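Cell division control protein Cdc48 (PDB 5E7P) probably binds and hydrolyses ATP as a Cdc48-like AAA ATPase. Local coordinates at residues Pro44-Leu47 against Ala48-Ile52; Met705-Ser708 against Ile709-Asp713. All coordinates share one frame; numbering follows the deposited sequence.

How the contacts relate
Contact 1 (44-52) comes first along the chain and contact 2 (705-713) near its end. Their centres are about 13 Å apart. Contact 1 is the helix 44-50 and its C-terminal turn, in the Cdc48 N-terminal domain. Contact 2 is the last turn of helix 690-707 and the loop that leads toward helix 716-725, in the AAA+ lid domain. The two touch directly. Met705 SD packs 3.7 Å from Glu45 CD, and Met705 CE lies 3.8 Å from Val46 CG2. Ala49 CB also meets the Met705 side chain. The N-terminal domain is thus packed against the AAA+ lid domain near the other end of the same chain.

Contact 1 (Pro44-Leu47 against Ala48-Ile52); sequences PEVL and AALGI
Leu47 O accepts the bond that closes this stretch: Ile52 N donates to it over 2.9 Å, with an N-H...O angle of 157° and the donor in the carbonyl plane. Gly51 N also reaches Leu47 O, at 3.1 Å, but this bond is weak and bent. One carbonyl oxygen therefore faces two donors from the turn. Further back, the regular helix bonds, from the N-H of residue i+4 to the C=O of residue i, join Ala48 N to Pro44 O at 2.9 Å, Ala49 N to Glu45 O and Leu50 N to Val46 O. Gly51 has positive phi (86°) and is the C-prime residue of a Schellman motif. Its N-H makes the inner bond of that motif, a weak one, to Ala48 O at 3.2 Å. The motif ends helix 44-50 of the Cdc48 N-terminal domain. The reversal brings Ile52 back beside Leu47. The two side chains cross at about a right angle, with Leu47 CD2 3.7 Å from Ile52 CD1. Ile52 CG1 sits between its own backbone N and carbonyl carbon (chi1 60°), and from there it also meets Leu47 CD2. At the neighbouring positions, Val46 and Leu50, one helical turn apart, lie side by side and point the same way. Val46 CG1 touches Leu50 CD1 at 3.7 Å, while Leu50 CG rests near Val46 O. Beyond the stretch, Leu47 packs on Ala70 and Val72 of strand 65-72. Leu50 and Ile52 both reach Pro104 of strand 98-104.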
loop_
_atom_site.group_PDB
_atom_site.type_symbol
_atom_site.label_atom_id
_atom_site.label_comp_id
_atom_site.label_asym_id
_atom_site.label_seq_id
_atom_site.Cartn_x
_atom_site.Cartn_y
_atom_site.Cartn_z
ATOM N N PRO A 44 13.650 11.017 -16.907
ATOM C CA PRO A 44 13.601 9.560 -16.745
ATOM C C PRO A 44 14.984 8.918 -16.634
ATOM O O PRO A 44 15.130 7.894 -15.964
ATOM C CB PRO A 44 12.910 9.095 -18.027
ATOM C CG PRO A 44 12.043 10.242 -18.410
ATOM C CD PRO A 44 12.805 11.477 -18.024
ATOM N N GLU A 45 15.983 9.510 -17.283
ATOM C CA GLU A 45 17.340 8.980 -17.215
ATOM C C GLU A 45 17.904 9.092 -15.799
ATOM O O GLU A 45 18.683 8.242 -15.363
ATOM C CB GLU A 45 18.259 9.683 -18.213
ATOM C CG GLU A 45 19.657 9.095 -18.255
ATOM C CD GLU A 45 20.503 9.670 -19.368
ATOM O OE1 GLU A 45 20.005 10.537 -20.117
ATOM O OE2 GLU A 45 21.669 9.247 -19.494
ATOM N N VAL A 46 17.503 10.140 -15.087
ATOM C CA VAL A 46 17.888 10.306 -13.690
ATOM C C VAL A 46 17.257 9.206 -12.842
ATOM O O VAL A 46 17.920 8.601 -12.001
ATOM C CB VAL A 46 17.469 11.686 -13.146
ATOM C CG1 VAL A 46 17.805 11.804 -11.666
ATOM C CG2 VAL A 46 18.145 12.790 -13.939
ATOM N N LEU A 47 15.974 8.948 -13.082
ATOM C CA LEU A 47 15.255 7.887 -12.386
ATOM C C LEU A 47 15.925 6.539 -12.622
ATOM O O LEU A 47 16.059 5.731 -11.703
ATOM C CB LEU A 47 13.798 7.831 -12.851
ATOM C CG LEU A 47 12.919 9.054 -12.582
ATOM C CD1 LEU A 47 11.520 8.834 -13.146
ATOM C CD2 LEU A 47 12.856 9.360 -11.093
ATOM N N ALA A 48 16.351 6.308 -13.858
ATOM C CA ALA A 48 17.032 5.070 -14.213
ATOM C C ALA A 48 18.413 4.988 -13.557
ATOM O O ALA A 48 18.796 3.947 -13.024
ATOM C CB ALA A 48 17.146 4.947 -15.724
ATOM N N ALA A 49 19.152 6.093 -13.591
ATOM C CA ALA A 49 20.497 6.143 -13.020
ATOM C C ALA A 49 20.477 5.985 -11.504
ATOM O O ALA A 49 21.385 5.392 -10.918
ATOM C CB ALA A 49 21.186 7.447 -13.404
ATOM N N LEU A 50 19.440 6.520 -10.873
ATOM C CA LEU A 50 19.306 6.437 -9.425
ATOM C C LEU A 50 18.750 5.088 -8.973
ATOM O O LEU A 50 18.895 4.705 -7.812
ATOM C CB LEU A 50 18.434 7.577 -8.901
ATOM C CG LEU A 50 19.052 8.972 -9.001
ATOM C CD1 LEU A 50 18.095 10.016 -8.439
ATOM C CD2 LEU A 50 20.399 9.018 -8.279
ATOM N N GLY A 51 18.111 4.371 -9.892
ATOM C CA GLY A 51 17.566 3.060 -9.592
ATOM C C GLY A 51 16.170 3.115 -9.004
ATOM O O GLY A 51 15.772 2.236 -8.239
ATOM N N ILE A 52 15.419 4.151 -9.365
ATOM C CA ILE A 52 14.066 4.329 -8.856
ATOM C C ILE A 52 13.050 4.477 -9.981
ATOM O O ILE A 52 13.412 4.727 -11.131
ATOM C CB ILE A 52 13.968 5.573 -7.962
ATOM C CG1 ILE A 52 14.348 6.822 -8.757
ATOM C CG2 ILE A 52 14.849 5.414 -6.733
ATOM C CD1 ILE A 52 14.315 8.088 -7.944
#

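Contact 2 (Met705-Ser708 against Ile709-Asp713); sequences MRRS and IDAAD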
loop_
_atom_site.group_PDB
_atom_site.type_symbol
_atom_site.label_atom_id
_atom_site.label_comp_id
_atom_site.label_asym_id
_atom_site.label_seq_id
_atom_site.Cartn_x
_atom_site.Cartn_y
_atom_site.Cartn_z
ATOM N N MET A 705 25.549 9.593 -17.135
ATOM C CA MET A 705 25.299 10.827 -16.394
ATOM C C MET A 705 26.581 11.362 -15.758
ATOM O O MET A 705 26.834 12.567 -15.776
ATOM C CB MET A 705 24.229 10.611 -15.317
ATOM C CG MET A 705 22.845 10.279 -15.859
ATOM S SD MET A 705 22.035 11.676 -16.658
ATOM C CE MET A 705 21.663 12.718 -15.250
ATOM N N ARG A 706 27.387 10.462 -15.202
ATOM C CA ARG A 706 28.646 10.857 -14.575
ATOM C C ARG A 706 29.684 11.285 -15.611
ATOM O O ARG A 706 30.464 12.211 -15.373
ATOM C CB ARG A 706 29.211 9.727 -13.708
ATOM C CG ARG A 706 28.362 9.361 -12.502
ATOM C CD ARG A 706 29.178 8.563 -11.497
ATOM N NE ARG A 706 28.352 7.941 -10.464
ATOM C CZ ARG A 706 27.832 8.591 -9.427
ATOM N NH1 ARG A 706 27.102 7.938 -8.535
ATOM N NH2 ARG A 706 28.039 9.894 -9.283
ATOM N N ARG A 707 29.690 10.607 -16.756
ATOM C CA ARG A 707 30.630 10.919 -17.828
ATOM C C ARG A 707 30.437 12.342 -18.340
ATOM O O ARG A 707 31.360 13.155 -18.303
ATOM C CB ARG A 707 30.492 9.922 -18.983
ATOM C CG ARG A 707 31.353 10.270 -20.186
ATOM C CD ARG A 707 31.202 9.258 -21.310
ATOM N NE ARG A 707 29.804 8.961 -21.601
ATOM C CZ ARG A 707 28.976 9.783 -22.239
ATOM N NH1 ARG A 707 29.400 10.972 -22.651
ATOM N NH2 ARG A 707 27.720 9.419 -22.459
ATOM N N SER A 708 29.233 12.639 -18.812
ATOM C CA SER A 708 28.898 13.987 -19.249
ATOM C C SER A 708 27.427 14.285 -18.992
ATOM O O SER A 708 26.548 13.623 -19.542
ATOM C CB SER A 708 29.219 14.173 -20.731
ATOM O OG SER A 708 28.874 15.479 -21.159
ATOM N N ILE A 709 27.168 15.281 -18.151
ATOM C CA ILE A 709 25.807 15.654 -17.780
ATOM C C ILE A 709 25.011 16.203 -18.965
ATOM O O ILE A 709 23.844 15.856 -19.156
ATOM C CB ILE A 709 25.807 16.671 -16.617
ATOM C CG1 ILE A 709 26.020 15.948 -15.286
ATOM C CG2 ILE A 709 24.503 17.450 -16.569
ATOM C CD1 ILE A 709 24.897 15.000 -14.923
ATOM N N ASP A 710 25.652 17.046 -19.768
ATOM C CA ASP A 710 24.985 17.671 -20.908
ATOM C C ASP A 710 24.952 16.760 -22.134
ATOM O O ASP A 710 24.160 16.975 -23.051
ATOM C CB ASP A 710 25.644 19.008 -21.248
ATOM C CG ASP A 710 25.594 19.991 -20.092
ATOM O OD1 ASP A 710 24.562 20.678 -19.936
ATOM O OD2 ASP A 710 26.586 20.072 -19.337
ATOM N N ALA A 711 25.816 15.751 -22.147
ATOM C CA ALA A 711 25.805 14.743 -23.201
ATOM C C ALA A 711 25.325 13.422 -22.613
ATOM O O ALA A 711 26.041 12.421 -22.629
ATOM C CB ALA A 711 27.189 14.588 -23.810
ATOM N N ALA A 712 24.099 13.438 -22.102
ATOM C CA ALA A 712 23.574 12.338 -21.301
ATOM C C ALA A 712 23.363 11.031 -22.060
ATOM O O ALA A 712 23.443 9.959 -21.466
ATOM C CB ALA A 712 22.282 12.764 -20.622
ATOM N N ASP A 713 23.090 11.125 -23.359
ATOM C CA ASP A 713 22.768 9.957 -24.186
ATOM C C ASP A 713 23.701 8.765 -23.971
ATOM O O ASP A 713 24.907 8.854 -24.209
ATOM C CB ASP A 713 22.749 10.339 -25.667
ATOM C CG ASP A 713 21.554 11.193 -26.034
ATOM O OD1 ASP A 713 20.892 11.719 -25.112
ATOM O OD2 ASP A 713 21.280 11.342 -27.247
#
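The Arg707 guanidinium meets the backbone carbonyls of the loop: Asp713 O lies at its edge, near its plane, and Ala711 O approaches obliquely. NH2 gives Ala711 O a weak hydrogen bond of 3.4 Å. The stronger partner of NH2 is Asp718, through a salt bridge to OD2. This is the C-terminal end of helix 690-707 in the AAA+ lid domain, where the chain turns into the loop before helix 716-725. The Arg707 side chain runs extended through chi2 and then bends at chi3 (48°), which turns its end back toward the loop. Ser708 is the first residue to leave helical angles. Its chi1 of 179° turns OG away from its own N-H, and there it accepts a hydrogen bond from Ala711 N at 3.2 Å. This bond brings Ala711 CB beside Ser708 CB, at 3.7 Å. The apolar side of the turn is built on Met705. Its methyl CE meets Ile709 CD1 at 4.0 Å, and the two side chains cross obliquely. Its sulfur SD faces the Ala712 methyl carbon CB at 4.1 Å.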